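Local coordinates for nitrate transport protein (PDB 3HN0) that probably serves as the solute-binding component of an ABC importer, capturing nitrate or a related small solute outside the membrane, at residues Ser16-Ala21 and His219-His224; Asp44-Leu49 and Ala58-Ile63; Gln137-Gly142 and Ser155-Lys160. All blocks are in the same frame, centred on the assembly; numbering follows the deposited sequence. Where two conformers were deposited one is given.

Contact 1. Residues Ser16-Ala21 and His219-His224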
loop_
_atom_site.group_PDB
_atom_site.type_symbol
_atom_site.label_atom_id
_atom_site.label_comp_id
_atom_site.label_asym_id
_atom_site.label_seq_id
_atom_site.Cartn_x
_atom_site.Cartn_y
_atom_site.Cartn_z
ATOM N N SER A 16 -2.994 16.403 -8.675
ATOM C CA SER A 16 -1.999 16.894 -7.754
ATOM C C SER A 16 -2.317 18.311 -7.267
ATOM O O SER A 16 -1.923 18.646 -6.178
ATOM C CB SER A 16 -0.628 16.906 -8.407
ATOM O OG SER A 16 -0.650 17.885 -9.403
ATOM N N VAL A 17 -3.080 19.109 -8.048
ATOM C CA VAL A 17 -3.420 20.492 -7.616
ATOM C C VAL A 17 -4.279 20.412 -6.357
ATOM O O VAL A 17 -4.220 21.309 -5.492
ATOM C CB VAL A 17 -4.096 21.316 -8.687
ATOM C CG1 VAL A 17 -5.507 20.773 -9.039
ATOM C CG2 VAL A 17 -4.131 22.803 -8.290
ATOM N N ILE A 18 -4.999 19.289 -6.181
ATOM C CA ILE A 18 -5.791 19.150 -4.973
ATOM C C ILE A 18 -4.932 19.169 -3.699
ATOM O O ILE A 18 -5.292 19.789 -2.692
ATOM C CB ILE A 18 -6.684 17.858 -5.011
ATOM C CG1 ILE A 18 -7.631 17.923 -6.203
ATOM C CG2 ILE A 18 -7.457 17.706 -3.651
ATOM C CD1 ILE A 18 -8.403 16.570 -6.512
ATOM N N ALA A 19 -3.765 18.537 -3.745
ATOM C CA ALA A 19 -2.859 18.549 -2.621
ATOM C C ALA A 19 -2.353 19.935 -2.273
ATOM O O ALA A 19 -2.030 20.209 -1.132
ATOM C CB ALA A 19 -1.650 17.616 -2.931
ATOM N N PHE A 20 -2.243 20.768 -3.301
ATOM C CA PHE A 20 -1.735 22.121 -3.199
ATOM C C PHE A 20 -2.844 23.165 -3.073
ATOM O O PHE A 20 -2.566 24.359 -3.021
ATOM C CB PHE A 20 -0.865 22.394 -4.445
ATOM C CG PHE A 20 0.434 21.664 -4.447
ATOM C CD1 PHE A 20 0.532 20.399 -4.949
ATOM C CD2 PHE A 20 1.592 22.269 -3.936
ATOM C CE1 PHE A 20 1.723 19.735 -4.932
ATOM C CE2 PHE A 20 2.797 21.606 -3.918
ATOM C CZ PHE A 20 2.864 20.343 -4.403
ATOM N N ALA A 21 -4.112 22.729 -2.995
ATOM C CA ALA A 21 -5.244 23.653 -3.052
ATOM C C ALA A 21 -5.146 24.754 -2.025
ATOM O O ALA A 21 -5.451 25.912 -2.328
ATOM C CB ALA A 21 -6.597 22.897 -2.913
ATOM N N HIS A 219 -14.520 23.630 -2.795
ATOM C CA HIS A 219 -15.056 24.963 -2.890
ATOM C C HIS A 219 -13.972 25.935 -3.317
ATOM O O HIS A 219 -14.181 26.753 -4.203
ATOM C CB HIS A 219 -15.645 25.376 -1.525
ATOM C CG HIS A 219 -16.430 26.643 -1.566
ATOM N ND1 HIS A 219 -17.728 26.685 -2.028
ATOM C CD2 HIS A 219 -16.121 27.904 -1.186
ATOM C CE1 HIS A 219 -18.175 27.923 -1.956
ATOM N NE2 HIS A 219 -17.221 28.684 -1.455
ATOM N N SER A 220 -12.817 25.855 -2.669
ATOM C CA SER A 220 -11.717 26.766 -3.013
ATOM C C SER A 220 -11.184 26.534 -4.419
ATOM O O SER A 220 -10.922 27.474 -5.154
ATOM C CB SER A 220 -10.581 26.692 -1.990
ATOM O OG SER A 220 -9.620 27.651 -2.330
ATOM N N LEU A 221 -11.023 25.275 -4.820
ATOM C CA LEU A 221 -10.593 24.987 -6.168
ATOM C C LEU A 221 -11.563 25.528 -7.216
ATOM O O LEU A 221 -11.149 26.034 -8.243
ATOM C CB LEU A 221 -10.373 23.493 -6.358
ATOM C CG LEU A 221 -9.152 22.925 -5.601
ATOM C CD1 LEU A 221 -9.450 21.445 -5.409
ATOM C CD2 LEU A 221 -7.787 23.163 -6.346
ATOM N N GLU A 222 -12.852 25.418 -6.919
ATOM C CA GLU A 222 -13.885 25.923 -7.828
ATOM C C GLU A 222 -13.807 27.449 -7.917
ATOM O O GLU A 222 -13.801 27.988 -9.021
ATOM C CB GLU A 222 -15.246 25.479 -7.366
ATOM C CG GLU A 222 -15.507 24.013 -7.656
ATOM C CD GLU A 222 -16.749 23.463 -6.969
ATOM O OE1 GLU A 222 -17.359 24.161 -6.119
ATOM O OE2 GLU A 222 -17.127 22.310 -7.276
ATOM N N GLU A 223 -13.701 28.124 -6.773
ATOM C CA GLU A 223 -13.578 29.585 -6.795
ATOM C C GLU A 223 -12.391 30.080 -7.595
ATOM O O GLU A 223 -12.469 31.140 -8.226
ATOM C CB GLU A 223 -13.555 30.165 -5.367
ATOM C CG GLU A 223 -14.932 30.026 -4.711
ATOM C CD GLU A 223 -15.042 30.696 -3.364
ATOM O OE1 GLU A 223 -13.996 30.991 -2.737
ATOM O OE2 GLU A 223 -16.178 30.965 -2.925
ATOM N N HIS A 224 -11.295 29.344 -7.535
ATOM C CA HIS A 224 -10.052 29.681 -8.265
ATOM C C HIS A 224 -10.042 29.203 -9.699
ATOM O O HIS A 224 -9.031 29.346 -10.380
ATOM C CB HIS A 224 -8.786 29.169 -7.531
ATOM C CG HIS A 224 -8.468 29.945 -6.287
ATOM N ND1 HIS A 224 -9.095 29.704 -5.087
ATOM C CD2 HIS A 224 -7.595 30.958 -6.063
ATOM C CE1 HIS A 224 -8.643 30.561 -4.176
ATOM N NE2 HIS A 224 -7.731 31.331 -4.745
HETATM O O HOH W 1 -7.706 26.347 -4.108
#

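Contact 2. Residues Asp44-Leu49 and Ala58-Ile63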
loop_
_atom_site.group_PDB
_atom_site.type_symbol
_atom_site.label_atom_id
_atom_site.label_comp_id
_atom_site.label_asym_id
_atom_site.label_seq_id
_atom_site.Cartn_x
_atom_site.Cartn_y
_atom_site.Cartn_z
ATOM N N ASP A 44 5.667 18.807 -20.742
ATOM C CA ASP A 44 6.547 19.537 -21.624
ATOM C C ASP A 44 6.754 20.966 -21.139
ATOM O O ASP A 44 7.889 21.433 -21.023
ATOM C CB ASP A 44 5.939 19.559 -23.041
ATOM C CG ASP A 44 6.930 19.937 -24.100
ATOM O OD1 ASP A 44 7.405 21.096 -24.089
ATOM O OD2 ASP A 44 7.212 19.076 -24.966
ATOM N N LEU A 45 5.643 21.665 -20.898
ATOM C CA LEU A 45 5.697 23.054 -20.436
ATOM C C LEU A 45 6.325 23.117 -19.047
ATOM O O LEU A 45 7.167 23.975 -18.786
ATOM C CB LEU A 45 4.301 23.705 -20.440
ATOM C CG LEU A 45 3.669 23.913 -21.823
ATOM C CD1 LEU A 45 2.219 24.390 -21.680
ATOM C CD2 LEU A 45 4.478 24.870 -22.665
ATOM N N ALA A 46 5.943 22.189 -18.168
ATOM C CA ALA A 46 6.572 22.087 -16.841
ATOM C C ALA A 46 8.082 21.875 -16.909
ATOM O O ALA A 46 8.842 22.537 -16.199
ATOM C CB ALA A 46 5.900 20.956 -16.036
ATOM N N GLN A 47 8.524 20.984 -17.804
ATOM C CA GLN A 47 9.953 20.710 -18.034
ATOM C C GLN A 47 10.689 21.911 -18.536
ATOM O O GLN A 47 11.811 22.245 -18.053
ATOM C CB GLN A 47 10.151 19.541 -19.027
ATOM C CG GLN A 47 9.699 18.227 -18.428
ATOM C CD GLN A 47 10.010 17.031 -19.260
ATOM O OE1 GLN A 47 9.919 15.917 -18.757
ATOM N NE2 GLN A 47 10.370 17.227 -20.533
ATOM N N ALA A 48 10.074 22.603 -19.503
ATOM C CA ALA A 48 10.656 23.838 -20.056
ATOM C C ALA A 48 10.872 24.877 -18.970
ATOM O O ALA A 48 11.955 25.494 -18.878
ATOM C CB ALA A 48 9.762 24.420 -21.201
ATOM N N LEU A 49 9.887 25.020 -18.089
ATOM C CA LEU A 49 10.043 25.968 -16.978
ATOM C C LEU A 49 11.204 25.635 -16.081
ATOM O O LEU A 49 11.926 26.526 -15.612
ATOM C CB LEU A 49 8.742 26.022 -16.154
ATOM C CG LEU A 49 7.530 26.678 -16.819
ATOM C CD1 LEU A 49 6.294 26.332 -15.982
ATOM C CD2 LEU A 49 7.714 28.211 -17.018
ATOM N N ALA A 58 8.360 21.962 -9.063
ATOM C CA ALA A 58 7.405 21.555 -10.079
ATOM C C ALA A 58 6.836 20.228 -9.689
ATOM O O ALA A 58 7.530 19.435 -9.065
ATOM C CB ALA A 58 8.077 21.451 -11.461
ATOM N N VAL A 59 5.610 19.949 -10.115
ATOM C CA VAL A 59 4.976 18.709 -9.789
ATOM C C VAL A 59 4.570 18.073 -11.122
ATOM O O VAL A 59 3.776 18.680 -11.864
ATOM C CB VAL A 59 3.731 18.975 -8.886
ATOM C CG1 VAL A 59 3.150 17.645 -8.404
ATOM C CG2 VAL A 59 4.106 19.898 -7.688
ATOM N N LEU A 60 5.139 16.893 -11.439
ATOM C CA LEU A 60 4.974 16.244 -12.740
ATOM C C LEU A 60 5.245 14.770 -12.579
ATOM O O LEU A 60 5.685 14.302 -11.510
ATOM C CB LEU A 60 5.884 16.862 -13.831
ATOM C CG LEU A 60 7.407 16.555 -13.791
ATOM C CD1 LEU A 60 8.067 17.360 -14.858
ATOM C CD2 LEU A 60 8.078 16.877 -12.455
ATOM N N PRO A 61 4.994 14.013 -13.639
ATOM C CA PRO A 61 5.072 12.578 -13.460
ATOM C C PRO A 61 6.476 12.161 -13.042
ATOM O O PRO A 61 7.488 12.762 -13.482
ATOM C CB PRO A 61 4.735 12.040 -14.837
ATOM C CG PRO A 61 3.782 13.058 -15.394
ATOM C CD PRO A 61 4.412 14.358 -14.950
HETATM N N MSE A 62 6.512 11.162 -12.161
HETATM C CA MSE A 62 7.781 10.604 -11.688
HETATM C C MSE A 62 8.678 10.171 -12.849
HETATM O O MSE A 62 9.905 10.371 -12.789
HETATM C CB MSE A 62 7.528 9.428 -10.726
HETATM C CG MSE A 62 8.693 8.836 -10.058
HETATM SE SE MSE A 62 9.676 9.978 -8.912
HETATM C CE MSE A 62 8.310 10.057 -7.543
ATOM N N ILE A 63 8.106 9.597 -13.905
ATOM C CA ILE A 63 8.996 9.168 -15.037
ATOM C C ILE A 63 9.711 10.384 -15.652
ATOM O O ILE A 63 10.883 10.320 -15.982
ATOM C CB ILE A 63 8.287 8.262 -16.080
ATOM C CG1 ILE A 63 7.134 8.954 -16.779
ATOM C CG2 ILE A 63 7.723 6.977 -15.371
ATOM C CD1 ILE A 63 6.653 8.148 -18.024
#

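Contact 3. Residues Gln137-Gly142 and Ser155-Lys160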
loop_
_atom_site.group_PDB
_atom_site.type_symbol
_atom_site.label_atom_id
_atom_site.label_comp_id
_atom_site.label_asym_id
_atom_site.label_seq_id
_atom_site.Cartn_x
_atom_site.Cartn_y
_atom_site.Cartn_z
ATOM N N GLN A 137 -15.388 11.425 -22.857
ATOM C CA GLN A 137 -16.366 11.714 -23.876
ATOM C C GLN A 137 -16.756 10.436 -24.642
ATOM O O GLN A 137 -17.922 10.245 -24.978
ATOM C CB GLN A 137 -15.763 12.787 -24.796
ATOM C CG GLN A 137 -16.601 13.124 -25.907
ATOM C CD GLN A 137 -17.917 13.553 -25.418
ATOM O OE1 GLN A 137 -18.000 14.252 -24.394
ATOM N NE2 GLN A 137 -18.975 13.086 -26.076
ATOM N N GLY A 138 -15.775 9.590 -24.982
ATOM C CA GLY A 138 -16.023 8.321 -25.644
ATOM C C GLY A 138 -16.947 7.429 -24.823
ATOM O O GLY A 138 -17.807 6.764 -25.363
ATOM N N ILE A 139 -16.793 7.451 -23.512
ATOM C CA ILE A 139 -17.693 6.659 -22.656
ATOM C C ILE A 139 -19.132 7.208 -22.794
ATOM O O ILE A 139 -20.072 6.471 -23.088
ATOM C CB ILE A 139 -17.263 6.711 -21.156
ATOM C CG1 ILE A 139 -15.945 5.994 -20.949
ATOM C CG2 ILE A 139 -18.403 6.100 -20.258
ATOM C CD1 ILE A 139 -15.313 6.134 -19.555
ATOM N N LEU A 140 -19.249 8.525 -22.652
ATOM C CA LEU A 140 -20.540 9.179 -22.672
ATOM C C LEU A 140 -21.253 9.111 -24.031
ATOM O O LEU A 140 -22.467 9.057 -24.095
ATOM C CB LEU A 140 -20.419 10.629 -22.167
ATOM C CG LEU A 140 -19.864 10.722 -20.755
ATOM C CD1 LEU A 140 -19.891 12.173 -20.274
ATOM C CD2 LEU A 140 -20.678 9.797 -19.825
ATOM N N ALA A 141 -20.478 9.038 -25.106
ATOM C CA ALA A 141 -21.032 8.936 -26.439
ATOM C C ALA A 141 -21.405 7.503 -26.803
ATOM O O ALA A 141 -22.033 7.292 -27.782
ATOM C CB ALA A 141 -20.045 9.477 -27.445
ATOM N N GLY A 142 -20.966 6.532 -25.998
ATOM C CA GLY A 142 -21.291 5.119 -26.255
ATOM C C GLY A 142 -20.231 4.278 -26.945
ATOM O O GLY A 142 -20.475 3.111 -27.227
ATOM N N SER A 155 -14.657 10.942 -11.911
ATOM C CA SER A 155 -15.879 11.408 -11.245
ATOM C C SER A 155 -16.929 11.869 -12.245
ATOM O O SER A 155 -18.133 11.575 -12.106
ATOM C CB SER A 155 -15.551 12.559 -10.280
ATOM O OG SER A 155 -14.782 12.085 -9.189
ATOM N N ILE A 156 -16.464 12.592 -13.250
ATOM C CA ILE A 156 -17.383 13.118 -14.304
ATOM C C ILE A 156 -18.039 11.953 -15.073
ATOM O O ILE A 156 -19.255 11.952 -15.327
ATOM C CB ILE A 156 -16.604 14.039 -15.259
ATOM C CG1 ILE A 156 -16.163 15.298 -14.509
ATOM C CG2 ILE A 156 -17.430 14.364 -16.547
ATOM C CD1 ILE A 156 -15.120 16.104 -15.272
ATOM N N ALA A 157 -17.241 10.945 -15.435
ATOM C CA ALA A 157 -17.736 9.779 -16.147
ATOM C C ALA A 157 -18.736 9.009 -15.299
ATOM O O ALA A 157 -19.786 8.613 -15.778
ATOM C CB ALA A 157 -16.549 8.848 -16.531
ATOM N N LEU A 158 -18.392 8.817 -14.033
ATOM C CA LEU A 158 -19.281 8.119 -13.080
ATOM C C LEU A 158 -20.609 8.863 -12.862
ATOM O O LEU A 158 -21.658 8.224 -12.734
ATOM C CB LEU A 158 -18.565 7.878 -11.737
ATOM C CG LEU A 158 -17.453 6.817 -11.782
ATOM C CD1 LEU A 158 -16.658 6.863 -10.477
ATOM C CD2 LEU A 158 -18.012 5.423 -12.039
ATOM N N ARG A 159 -20.561 10.190 -12.822
ATOM C CA ARG A 159 -21.745 11.025 -12.639
ATOM C C ARG A 159 -22.625 10.957 -13.896
ATOM O O ARG A 159 -23.834 10.759 -13.837
ATOM C CB ARG A 159 -21.276 12.466 -12.412
ATOM C CG ARG A 159 -22.306 13.443 -11.897
ATOM C CD ARG A 159 -21.613 14.605 -11.163
ATOM N NE ARG A 159 -21.057 15.579 -12.099
ATOM C CZ ARG A 159 -19.760 15.799 -12.307
ATOM N NH1 ARG A 159 -18.812 15.126 -11.620
ATOM N NH2 ARG A 159 -19.431 16.735 -13.193
ATOM N N LYS A 160 -21.986 11.144 -15.043
ATOM C CA LYS A 160 -22.763 11.314 -16.277
ATOM C C LYS A 160 -23.220 10.013 -16.922
ATOM O O LYS A 160 -24.081 10.034 -17.771
ATOM C CB LYS A 160 -21.973 12.187 -17.277
ATOM C CG LYS A 160 -21.833 13.656 -16.819
ATOM C CD LYS A 160 -21.061 14.517 -17.843
ATOM C CE LYS A 160 -21.798 14.680 -19.173
ATOM N NZ LYS A 160 -21.018 15.427 -20.245
#

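Contact 1. Residues Ser16-Ala21 and His219-His224
Neither ring lies in the packing where A21 meets L221; each has a carbonyl at its edge. The H224 ring turns ND1 back to S220 O, 2.9 Å from H224 ND1 and in the plane of the ring, with a nearly straight N-H angle of 162°. That donor sits above the carbonyl plane, while H224 N arrives from the opposite face, so S220 O is gripped twice at the end of helix 214-223. The F20 ring has S16 O at its edge, in plane, and it meets W23 edge to face.

L221 does the packing. L221 CD2 lies 3.6 Å from A21 CB, and L221 CD1 turns to the shank of I18, with I18 CG1 at 4.0 Å and the two side chains crossing at about a right angle. V17 slides past L221 in the opposite direction. With CG2 anti to the backbone N (chi1 67°), V17 brings that methyl to 4.2 Å from L221 CD2. I226, F227 and L232 also border V17 and I18.

A water donates to A21 O and to S220 OG, at 2.9 Å from each, and S220 OG is also hydrogen-bonded to E25. The segments are thus joined directly by apolar contact and indirectly by one water, which gives a buried carbonyl and a buried hydroxyl a shared partner without bringing them together.

Contact 2. Residues Asp44-Leu49 and Ala58-Ile63
A46 and Q47 meet L60 inside a beta-alpha-beta crossover: strand 33-40 leads into helix 43-51, and the chain returns to the sheet as strand 57-61, parallel to strand 33-40 with strand 6-12 between them. One methyl of L60 makes the contact. L60 CD1 stands 4.0 Å from Q47 CG and, less closely, 4.4 Å from A46 CB, so it lies against the helix surface where these two neighbours adjoin. L60 was modelled in two conformers, and these contacts belong to one of them.

Q47 crosses L60 at about a right angle. Its chain runs extended beyond CG, chi2 -173°, which carries the amide past the leucine to N64, whose ND2 is hydrogen-bonded to Q47 OE1. Further back along the strand the backbones come closest, with A46 CA 6.8 Å from A58 CA and both CB atoms directed into the interface. At one edge of the strand, A58 and L60 pair through their backbones with V187 and A185; at the other, V59 pairs with S10 and L12. P61 then takes the N-cap position of helix 62-70.

The chemistry is that of helix-on-sheet packing with small residues: alanines let the helix approach the strand, a leucine methyl fills in beside them, and the glutamine contributes its aliphatic part here while its OE1 is bonded to N64 of the following helix.

Contact 3. Residues Gln137-Gly142 and Ser155-Lys160
I139 reaches A157 with the far end of its side chain: I139 CD1, carried out by an extended chain, lies 4.2 Å from A157 CB. Both residues also rest on strand 146-149, I139 on A147 and L149, and A157 on L149.

L140 comes next and buries the most surface in the contact. Its two methyls divide the work. L140 CD2 sits over the base of K160, 3.7 Å from K160 CB, and also faces A157 O at 4.3 Å. L140 CD1 lies against the outer part of the lysine, where K160 CE is only 3.3 Å away, tighter than usual van der Waals contact. The two side chains cross at about a right angle, and the lysine is bent at chi3 (66°), which folds its CD and CE around L140 CD1. Shortening L140 to an alanine would probably open a gap here and leave the lysine's methylenes free to swing away.

G142 then ends the helix. G142 N bonds to I139 O at 3.0 Å and weakly to G138 O, and its phi of 99° completes a Schellman motif, a backbone shape suited to glycine.

The short helical segments run nearly parallel, 9° apart with 9.9 Å between their axes. Helix 132-141, strand 146-149 and helix 153-160 thus form an alpha-beta-alpha run, its two helices side by side on one face of the strand, as in the layered alpha/beta lobes of periplasmic binding proteins.

Overall arrangement
Contacts 1 and 2 belong to one lobe, built on the seven-stranded mixed sheet, with centres about 19 Å apart. They meet at V59 of strand 57-61: it packs against F20 and S16, while its neighbour L60 faces helix 43-51 on the other side of the sheet. Contact 3 lies beside the three-stranded sheet, its centre about 23 Å from that of contact 1 and about 28 Å from that of contact 2. Along the chain 16-21 comes first, then contact 2, then contact 3, and finally 219-224. The chain therefore leaves the first lobe and comes back, consistent with the two-lobed design of periplasmic binding proteins, which generally bind solute between lobes.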